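Local coordinates for acyl-CoA thioesterase II (Mycobacterium avium subsp. paratuberculosis, PDB 4R9Z), which probably hydrolyses fatty acyl-CoA thioesters and is built as a double hot-dog, at residues Ile42-Ser51 against Leu103-Lys111; Thr191-Ala200 against His222-Leu232. All coordinates share one frame; numbering follows the deposited sequence.

Interaction 1. Residues Ile42-Ser51 against Leu103-Lys111; sequences ISAQALLAAS and LMEAMSSFK
The carbonyl oxygen L47 O is gripped twice at the end of the contact where S51 OG meets the ring edge of F110. S51 OG donates to L47 O at 2.6 Å from above the carbonyl plane, and S51 N reaches the same oxygen from the opposite face. This is the N-terminal hot dog of the double hot-dog fold: helix 39-52 is the sausage, and strand 101-111 is part of the bun. With its OG set beside the backbone N (chi1 -55°), S51 spends its hydroxyl on its own helix, so a polar residue can sit buried against an aromatic one. F110 turns its edge to the helix: CZ lies 3.7 Å from A50 CB, and CE2 is near S51 OG. Small residues suit this helix face, since A46 and A50 keep the backbone near the strand (A50 CA to S108 CA 7.3 Å). S108 OG lies 3.4 Å from A50 CB, while L47 CD1 rests against S108 CB. At the other end the flexible thioether of M104 packs along I42 and A46. Its chain bends at chi2 (132°) and chi3 (-79°), which carries CE to 3.7 Å from A46 CB as the side chain runs past I42 in the opposite direction. L103 and M104 both face A96 in a classic beta bulge, so these successive side chains both point to the helix, and I42 CD1 meets L103 CD1 at 3.9 Å.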
loop_
_atom_site.group_PDB
_atom_site.type_symbol
_atom_site.label_atom_id
_atom_site.label_comp_id
_atom_site.label_asym_id
_atom_site.label_seq_id
_atom_site.Cartn_x
_atom_site.Cartn_y
_atom_site.Cartn_z
ATOM N N ILE B 42 2.195 0.295 -16.861
ATOM C CA ILE B 42 2.309 -1.143 -16.702
ATOM C C ILE B 42 1.427 -1.626 -15.553
ATOM O O ILE B 42 0.904 -2.738 -15.603
ATOM C CB ILE B 42 3.780 -1.581 -16.489
ATOM C CG1 ILE B 42 3.929 -3.088 -16.704
ATOM C CG2 ILE B 42 4.298 -1.174 -15.122
ATOM C CD1 ILE B 42 5.350 -3.527 -16.945
ATOM N N SER B 43 1.245 -0.793 -14.532
ATOM C CA SER B 43 0.402 -1.168 -13.402
ATOM C C SER B 43 -1.076 -1.087 -13.778
ATOM O O SER B 43 -1.903 -1.818 -13.239
ATOM C CB SER B 43 0.682 -0.286 -12.182
ATOM O OG SER B 43 0.158 1.018 -12.352
ATOM N N ALA B 44 -1.406 -0.182 -14.693
ATOM C CA ALA B 44 -2.772 -0.070 -15.192
ATOM C C ALA B 44 -3.144 -1.294 -16.019
ATOM O O ALA B 44 -4.259 -1.807 -15.922
ATOM C CB ALA B 44 -2.938 1.193 -16.018
ATOM N N GLN B 45 -2.202 -1.745 -16.840
ATOM C CA GLN B 45 -2.392 -2.947 -17.638
ATOM C C GLN B 45 -2.543 -4.173 -16.743
ATOM O O GLN B 45 -3.417 -5.012 -16.961
ATOM C CB GLN B 45 -1.225 -3.138 -18.611
ATOM C CG GLN B 45 -1.287 -2.245 -19.840
ATOM C CD GLN B 45 -0.157 -2.510 -20.817
ATOM O OE1 GLN B 45 0.953 -2.878 -20.422
ATOM N NE2 GLN B 45 -0.432 -2.315 -22.100
ATOM N N ALA B 46 -1.686 -4.265 -15.733
ATOM C CA ALA B 46 -1.712 -5.385 -14.802
ATOM C C ALA B 46 -3.026 -5.424 -14.026
ATOM O O ALA B 46 -3.532 -6.498 -13.701
ATOM C CB ALA B 46 -0.537 -5.304 -13.852
ATOM N N LEU B 47 -3.580 -4.250 -13.742
ATOM C CA LEU B 47 -4.841 -4.158 -13.027
ATOM C C LEU B 47 -5.980 -4.642 -13.903
ATOM O O LEU B 47 -6.906 -5.292 -13.426
ATOM C CB LEU B 47 -5.112 -2.727 -12.572
ATOM C CG LEU B 47 -6.441 -2.567 -11.825
ATOM C CD1 LEU B 47 -6.458 -3.387 -10.537
ATOM C CD2 LEU B 47 -6.768 -1.096 -11.557
ATOM N N LEU B 48 -5.904 -4.329 -15.190
ATOM C CA LEU B 48 -6.903 -4.808 -16.134
ATOM C C LEU B 48 -6.800 -6.317 -16.287
ATOM O O LEU B 48 -7.811 -7.010 -16.409
ATOM C CB LEU B 48 -6.748 -4.121 -17.493
ATOM C CG LEU B 48 -7.247 -2.678 -17.499
ATOM C CD1 LEU B 48 -6.797 -1.937 -18.747
ATOM C CD2 LEU B 48 -8.758 -2.662 -17.364
ATOM N N ALA B 49 -5.571 -6.817 -16.265
ATOM C CA ALA B 49 -5.343 -8.246 -16.347
ATOM C C ALA B 49 -6.084 -8.953 -15.225
ATOM O O ALA B 49 -6.915 -9.822 -15.472
ATOM C CB ALA B 49 -3.863 -8.547 -16.277
ATOM N N ALA B 50 -5.829 -8.520 -13.996
ATOM C CA ALA B 50 -6.486 -9.083 -12.828
ATOM C C ALA B 50 -8.003 -8.949 -12.923
ATOM O O ALA B 50 -8.735 -9.905 -12.678
ATOM C CB ALA B 50 -5.973 -8.410 -11.563
ATOM N N SER B 51 -8.462 -7.756 -13.285
ATOM C CA SER B 51 -9.888 -7.454 -13.351
ATOM C C SER B 51 -10.646 -8.366 -14.312
ATOM O O SER B 51 -11.773 -8.762 -14.031
ATOM C CB SER B 51 -10.096 -5.999 -13.757
ATOM O OG SER B 51 -9.398 -5.128 -12.889
ATOM N N LEU B 103 9.332 -7.544 -14.314
ATOM C CA LEU B 103 9.366 -6.086 -14.313
ATOM C C LEU B 103 8.612 -5.530 -13.117
ATOM O O LEU B 103 9.077 -4.614 -12.438
ATOM C CB LEU B 103 8.769 -5.520 -15.603
ATOM C CG LEU B 103 9.299 -6.069 -16.923
ATOM C CD1 LEU B 103 8.540 -5.447 -18.082
ATOM C CD2 LEU B 103 10.793 -5.823 -17.048
ATOM N N MET B 104 7.431 -6.084 -12.877
ATOM C CA MET B 104 6.634 -5.687 -11.732
ATOM C C MET B 104 5.807 -6.851 -11.217
ATOM O O MET B 104 5.541 -7.811 -11.941
ATOM C CB MET B 104 5.720 -4.501 -12.079
ATOM C CG MET B 104 4.721 -4.740 -13.197
ATOM S SD MET B 104 3.025 -4.233 -12.808
ATOM C CE MET B 104 2.508 -5.608 -11.801
ATOM N N GLU B 105 5.443 -6.777 -9.943
ATOM C CA GLU B 105 4.463 -7.688 -9.372
ATOM C C GLU B 105 3.409 -6.877 -8.641
ATOM O O GLU B 105 3.725 -5.855 -8.034
ATOM C CB GLU B 105 5.119 -8.699 -8.434
ATOM C CG GLU B 105 4.144 -9.742 -7.933
ATOM C CD GLU B 105 4.785 -11.089 -7.717
ATOM O OE1 GLU B 105 5.045 -11.787 -8.721
ATOM O OE2 GLU B 105 5.018 -11.450 -6.545
ATOM N N ALA B 106 2.162 -7.328 -8.706
ATOM C CA ALA B 106 1.060 -6.597 -8.090
ATOM C C ALA B 106 0.068 -7.511 -7.401
ATOM O O ALA B 106 -0.133 -8.654 -7.813
ATOM C CB ALA B 106 0.341 -5.762 -9.116
ATOM N N MET B 107 -0.540 -7.007 -6.334
ATOM C CA MET B 107 -1.687 -7.678 -5.750
ATOM C C MET B 107 -2.888 -6.759 -5.828
ATOM O O MET B 107 -2.748 -5.546 -5.760
ATOM C CB MET B 107 -1.412 -8.098 -4.311
ATOM C CG MET B 107 -0.269 -9.080 -4.167
ATOM S SD MET B 107 -0.087 -9.639 -2.470
ATOM C CE MET B 107 0.345 -8.106 -1.670
ATOM N N SER B 108 -4.065 -7.339 -6.010
ATOM C CA SER B 108 -5.281 -6.552 -6.133
ATOM C C SER B 108 -6.434 -7.295 -5.502
ATOM O O SER B 108 -6.420 -8.519 -5.412
ATOM C CB SER B 108 -5.597 -6.243 -7.596
ATOM O OG SER B 108 -5.609 -7.425 -8.374
ATOM N N SER B 109 -7.432 -6.545 -5.059
ATOM C CA SER B 109 -8.569 -7.136 -4.384
ATOM C C SER B 109 -9.853 -6.577 -4.987
ATOM O O SER B 109 -9.883 -5.443 -5.475
ATOM C CB SER B 109 -8.494 -6.877 -2.880
ATOM O OG SER B 109 -9.509 -7.584 -2.190
ATOM N N PHE B 110 -10.893 -7.402 -4.987
ATOM C CA PHE B 110 -12.139 -7.111 -5.693
ATOM C C PHE B 110 -13.333 -7.513 -4.835
ATOM O O PHE B 110 -13.230 -8.422 -4.012
ATOM C CB PHE B 110 -12.201 -7.866 -7.024
ATOM C CG PHE B 110 -11.040 -7.603 -7.932
ATOM C CD1 PHE B 110 -9.851 -8.299 -7.774
ATOM C CD2 PHE B 110 -11.146 -6.695 -8.966
ATOM C CE1 PHE B 110 -8.777 -8.066 -8.612
ATOM C CE2 PHE B 110 -10.078 -6.462 -9.807
ATOM C CZ PHE B 110 -8.891 -7.149 -9.629
ATOM N N LYS B 111 -14.465 -6.848 -5.023
ATOM C CA LYS B 111 -15.704 -7.335 -4.434
ATOM C C LYS B 111 -16.910 -6.948 -5.277
ATOM O O LYS B 111 -16.803 -6.143 -6.203
ATOM C CB LYS B 111 -15.877 -6.817 -3.007
ATOM C CG LYS B 111 -15.934 -5.315 -2.889
ATOM C CD LYS B 111 -16.278 -4.906 -1.466
ATOM C CE LYS B 111 -17.622 -5.474 -1.045
ATOM N NZ LYS B 111 -18.313 -4.582 -0.077
#

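Interaction 2. Residues Thr191-Ala200 against His222-Leu232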
loop_
_atom_site.group_PDB
_atom_site.type_symbol
_atom_site.label_atom_id
_atom_site.label_comp_id
_atom_site.label_asym_id
_atom_site.label_seq_id
_atom_site.Cartn_x
_atom_site.Cartn_y
_atom_site.Cartn_z
ATOM N N THR B 191 -12.143 2.644 -16.272
ATOM C CA THR B 191 -12.030 3.914 -15.567
ATOM C C THR B 191 -11.115 3.805 -14.346
ATOM O O THR B 191 -10.296 4.687 -14.090
ATOM C CB THR B 191 -13.417 4.424 -15.131
ATOM O OG1 THR B 191 -14.207 4.693 -16.295
ATOM C CG2 THR B 191 -13.295 5.691 -14.313
ATOM N N ALA B 192 -11.260 2.719 -13.593
ATOM C CA ALA B 192 -10.450 2.516 -12.402
ATOM C C ALA B 192 -8.970 2.397 -12.756
ATOM O O ALA B 192 -8.116 2.968 -12.077
ATOM C CB ALA B 192 -10.915 1.290 -11.654
ATOM N N SER B 193 -8.665 1.675 -13.830
ATOM C CA SER B 193 -7.275 1.507 -14.236
ATOM C C SER B 193 -6.700 2.823 -14.741
ATOM O O SER B 193 -5.512 3.090 -14.576
ATOM C CB SER B 193 -7.139 0.435 -15.319
ATOM O OG SER B 193 -7.798 0.828 -16.510
ATOM N N LEU B 194 -7.552 3.661 -15.323
ATOM C CA LEU B 194 -7.106 4.952 -15.829
ATOM C C LEU B 194 -6.848 5.903 -14.676
ATOM O O LEU B 194 -5.922 6.712 -14.716
ATOM C CB LEU B 194 -8.134 5.553 -16.782
ATOM C CG LEU B 194 -8.180 4.938 -18.177
ATOM C CD1 LEU B 194 -9.444 5.377 -18.895
ATOM C CD2 LEU B 194 -6.943 5.345 -18.958
ATOM N N VAL B 195 -7.679 5.798 -13.647
ATOM C CA VAL B 195 -7.440 6.515 -12.410
ATOM C C VAL B 195 -6.088 6.105 -11.834
ATOM O O VAL B 195 -5.242 6.952 -11.554
ATOM C CB VAL B 195 -8.539 6.250 -11.385
ATOM C CG1 VAL B 195 -8.088 6.702 -10.008
ATOM C CG2 VAL B 195 -9.806 6.968 -11.798
ATOM N N ALA B 196 -5.885 4.802 -11.674
ATOM C CA ALA B 196 -4.609 4.285 -11.193
ATOM C C ALA B 196 -3.458 4.721 -12.093
ATOM O O ALA B 196 -2.406 5.129 -11.604
ATOM C CB ALA B 196 -4.658 2.769 -11.090
ATOM N N TYR B 197 -3.669 4.626 -13.404
ATOM C CA TYR B 197 -2.689 5.045 -14.410
ATOM C C TYR B 197 -2.190 6.467 -14.142
ATOM O O TYR B 197 -0.989 6.707 -14.039
ATOM C CB TYR B 197 -3.311 4.953 -15.809
ATOM C CG TYR B 197 -2.349 4.925 -16.982
ATOM C CD1 TYR B 197 -1.194 5.700 -16.994
ATOM C CD2 TYR B 197 -2.610 4.126 -18.091
ATOM C CE1 TYR B 197 -0.325 5.675 -18.069
ATOM C CE2 TYR B 197 -1.746 4.095 -19.174
ATOM C CZ TYR B 197 -0.607 4.873 -19.158
ATOM O OH TYR B 197 0.255 4.843 -20.230
ATOM N N MET B 198 -3.126 7.405 -14.051
ATOM C CA MET B 198 -2.798 8.814 -13.878
ATOM C C MET B 198 -2.300 9.111 -12.459
ATOM O O MET B 198 -1.411 9.941 -12.272
ATOM C CB MET B 198 -4.015 9.680 -14.232
ATOM C CG MET B 198 -4.635 10.456 -13.083
ATOM S SD MET B 198 -3.804 12.023 -12.776
ATOM C CE MET B 198 -3.389 12.488 -14.450
ATOM N N SER B 199 -2.861 8.420 -11.469
ATOM C CA SER B 199 -2.471 8.604 -10.072
ATOM C C SER B 199 -0.991 8.321 -9.852
ATOM O O SER B 199 -0.373 8.875 -8.946
ATOM C CB SER B 199 -3.302 7.701 -9.160
ATOM O OG SER B 199 -2.903 6.348 -9.300
ATOM N N ALA B 200 -0.438 7.435 -10.666
ATOM C CA ALA B 200 0.960 7.060 -10.548
ATOM C C ALA B 200 1.909 8.026 -11.257
ATOM O O ALA B 200 2.910 8.448 -10.679
ATOM C CB ALA B 200 1.163 5.642 -11.072
ATOM N N HIS B 222 3.553 1.393 -5.876
ATOM C CA HIS B 222 2.362 2.221 -6.004
ATOM C C HIS B 222 1.178 1.507 -5.369
ATOM O O HIS B 222 0.959 0.323 -5.613
ATOM C CB HIS B 222 2.073 2.517 -7.476
ATOM C CG HIS B 222 0.945 3.475 -7.694
ATOM N ND1 HIS B 222 1.059 4.827 -7.449
ATOM C CD2 HIS B 222 -0.322 3.277 -8.129
ATOM C CE1 HIS B 222 -0.085 5.421 -7.731
ATOM N NE2 HIS B 222 -0.940 4.504 -8.148
ATOM N N SER B 223 0.398 2.238 -4.588
ATOM C CA SER B 223 -0.736 1.666 -3.877
ATOM C C SER B 223 -1.961 2.543 -4.059
ATOM O O SER B 223 -1.873 3.764 -3.913
ATOM C CB SER B 223 -0.431 1.525 -2.382
ATOM O OG SER B 223 0.394 0.413 -2.102
ATOM N N VAL B 224 -3.091 1.930 -4.410
ATOM C CA VAL B 224 -4.340 2.670 -4.587
ATOM C C VAL B 224 -5.492 2.004 -3.848
ATOM O O VAL B 224 -5.716 0.808 -3.991
ATOM C CB VAL B 224 -4.727 2.798 -6.063
ATOM C CG1 VAL B 224 -5.972 3.656 -6.204
ATOM C CG2 VAL B 224 -3.593 3.389 -6.860
ATOM N N TRP B 225 -6.244 2.789 -3.087
ATOM C CA TRP B 225 -7.474 2.302 -2.479
ATOM C C TRP B 225 -8.658 3.051 -3.077
ATOM O O TRP B 225 -8.747 4.276 -2.981
ATOM C CB TRP B 225 -7.431 2.475 -0.957
ATOM C CG TRP B 225 -6.303 1.742 -0.307
ATOM C CD1 TRP B 225 -6.348 0.500 0.257
ATOM C CD2 TRP B 225 -4.951 2.196 -0.168
ATOM N NE1 TRP B 225 -5.110 0.156 0.747
ATOM C CE2 TRP B 225 -4.237 1.181 0.497
ATOM C CE3 TRP B 225 -4.277 3.365 -0.536
ATOM C CZ2 TRP B 225 -2.887 1.298 0.800
ATOM C CZ3 TRP B 225 -2.937 3.477 -0.233
ATOM C CH2 TRP B 225 -2.255 2.447 0.429
ATOM N N PHE B 226 -9.569 2.333 -3.696
ATOM C CA PHE B 226 -10.685 2.933 -4.368
ATOM C C PHE B 226 -11.833 3.181 -3.448
ATOM O O PHE B 226 -12.100 2.411 -2.583
ATOM C CB PHE B 226 -11.124 2.081 -5.526
ATOM C CG PHE B 226 -10.102 1.947 -6.593
ATOM C CD1 PHE B 226 -9.944 2.905 -7.551
ATOM C CD2 PHE B 226 -9.298 0.851 -6.640
ATOM C CE1 PHE B 226 -9.015 2.764 -8.521
ATOM C CE2 PHE B 226 -8.358 0.709 -7.611
ATOM C CZ PHE B 226 -8.225 1.669 -8.558
ATOM N N HIS B 227 -12.509 4.289 -3.654
ATOM C CA HIS B 227 -13.580 4.685 -2.786
ATOM C C HIS B 227 -14.888 4.736 -3.533
ATOM O O HIS B 227 -15.794 3.990 -3.266
ATOM C CB HIS B 227 -13.253 6.035 -2.198
ATOM C CG HIS B 227 -14.204 6.492 -1.159
ATOM N ND1 HIS B 227 -15.262 7.311 -1.437
ATOM C CD2 HIS B 227 -14.239 6.278 0.166
ATOM C CE1 HIS B 227 -15.924 7.564 -0.331
ATOM N NE2 HIS B 227 -15.323 6.947 0.656
ATOM N N GLY B 228 -14.965 5.627 -4.488
ATOM C CA GLY B 228 -16.170 5.859 -5.207
ATOM C C GLY B 228 -15.802 5.756 -6.640
ATOM O O GLY B 228 -14.661 5.695 -6.957
ATOM N N ARG B 229 -16.788 5.691 -7.500
ATOM C CA ARG B 229 -16.535 5.524 -8.923
ATOM C C ARG B 229 -16.221 6.853 -9.604
ATOM O O ARG B 229 -16.928 7.842 -9.425
ATOM C CB ARG B 229 -17.726 4.839 -9.582
ATOM C CG ARG B 229 -17.318 3.778 -10.577
ATOM C CD ARG B 229 -18.521 3.025 -11.094
ATOM N NE ARG B 229 -19.003 2.078 -10.093
ATOM C CZ ARG B 229 -19.956 1.178 -10.313
ATOM N NH1 ARG B 229 -20.528 1.096 -11.508
ATOM N NH2 ARG B 229 -20.327 0.356 -9.340
ATOM N N ALA B 230 -15.151 6.863 -10.389
ATOM C CA ALA B 230 -14.664 8.085 -11.013
ATOM C C ALA B 230 -15.545 8.554 -12.162
ATOM O O ALA B 230 -16.019 7.750 -12.966
ATOM C CB ALA B 230 -13.242 7.891 -11.502
ATOM N N VAL B 231 -15.735 9.868 -12.243
ATOM C CA VAL B 231 -16.470 10.470 -13.347
ATOM C C VAL B 231 -15.486 11.169 -14.271
ATOM O O VAL B 231 -15.059 12.290 -13.998
ATOM C CB VAL B 231 -17.511 11.483 -12.854
ATOM C CG1 VAL B 231 -18.185 12.145 -14.034
ATOM C CG2 VAL B 231 -18.543 10.799 -11.969
ATOM N N LEU B 232 -15.127 10.507 -15.367
ATOM C CA LEU B 232 -14.113 11.033 -16.274
ATOM C C LEU B 232 -14.695 11.927 -17.360
ATOM O O LEU B 232 -14.005 12.272 -18.318
ATOM C CB LEU B 232 -13.344 9.887 -16.934
ATOM C CG LEU B 232 -12.567 8.923 -16.039
ATOM C CD1 LEU B 232 -11.924 7.848 -16.895
ATOM C CD2 LEU B 232 -11.513 9.668 -15.235
#
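The imidazole of H222 carries A200 CB over the centre of one face and S199 OG at its edge; the F226 ring has V224 CG1 over one face, offset toward the rim, and A192 O at its edge. These contacts join helix 188-201, the sausage of the C-terminal hot dog, to strand 218-226 of its bun and to the loop that follows. H222 NE2 donates to S199 OG at 2.9 Å, with the hydroxyl only 15° out of the ring plane. S199 OG in turn donates to A196 O at 2.7 Å, a relay that suits serine because one small hydroxyl can both accept and give. Its chi1 of 73° places OG between the backbone N and the carbonyl carbon, turned back along the helix. A200 N reaches A196 O from the same face as S199 OG. Alanine fits at 200, its methyl lying 3.7 Å from the imidazole centroid, 13° off the ring normal, in a CH-pi contact. Further along, F226 CE1 lies 3.9 Å from A192 CB, a small side chain that lets the ring approach. The loop then curls round the helix, and A230 CB touches T191 CG2 and V195 CG2, one helix turn apart. While T191 OG1 bonds back to D187 O, its methyl is left for apolar packing and meets L232 tip to tip, T191 CG2 to L232 CD1 at 3.6 Å.

Each interaction is buried and sets the helix of one hot dog on a strand of its own half, the last of the series in interaction 1 and the first in interaction 2. First and last strands are antiparallel neighbours in each half, which accounts for helix and strand running at 46° in one and 137° in the other. Strands 101-111 and 218-226 flank strand 58-66 on its two sides, and the helices touch where A44 CB packs on Y197 CD2 and L48 on S193. Interaction 1 is joined across by methyls, a thioether and a ring edge. Interaction 2 adds a histidine-serine hydrogen bond, then continues into a partly exposed loop whose A230 and L232 pack on the helix.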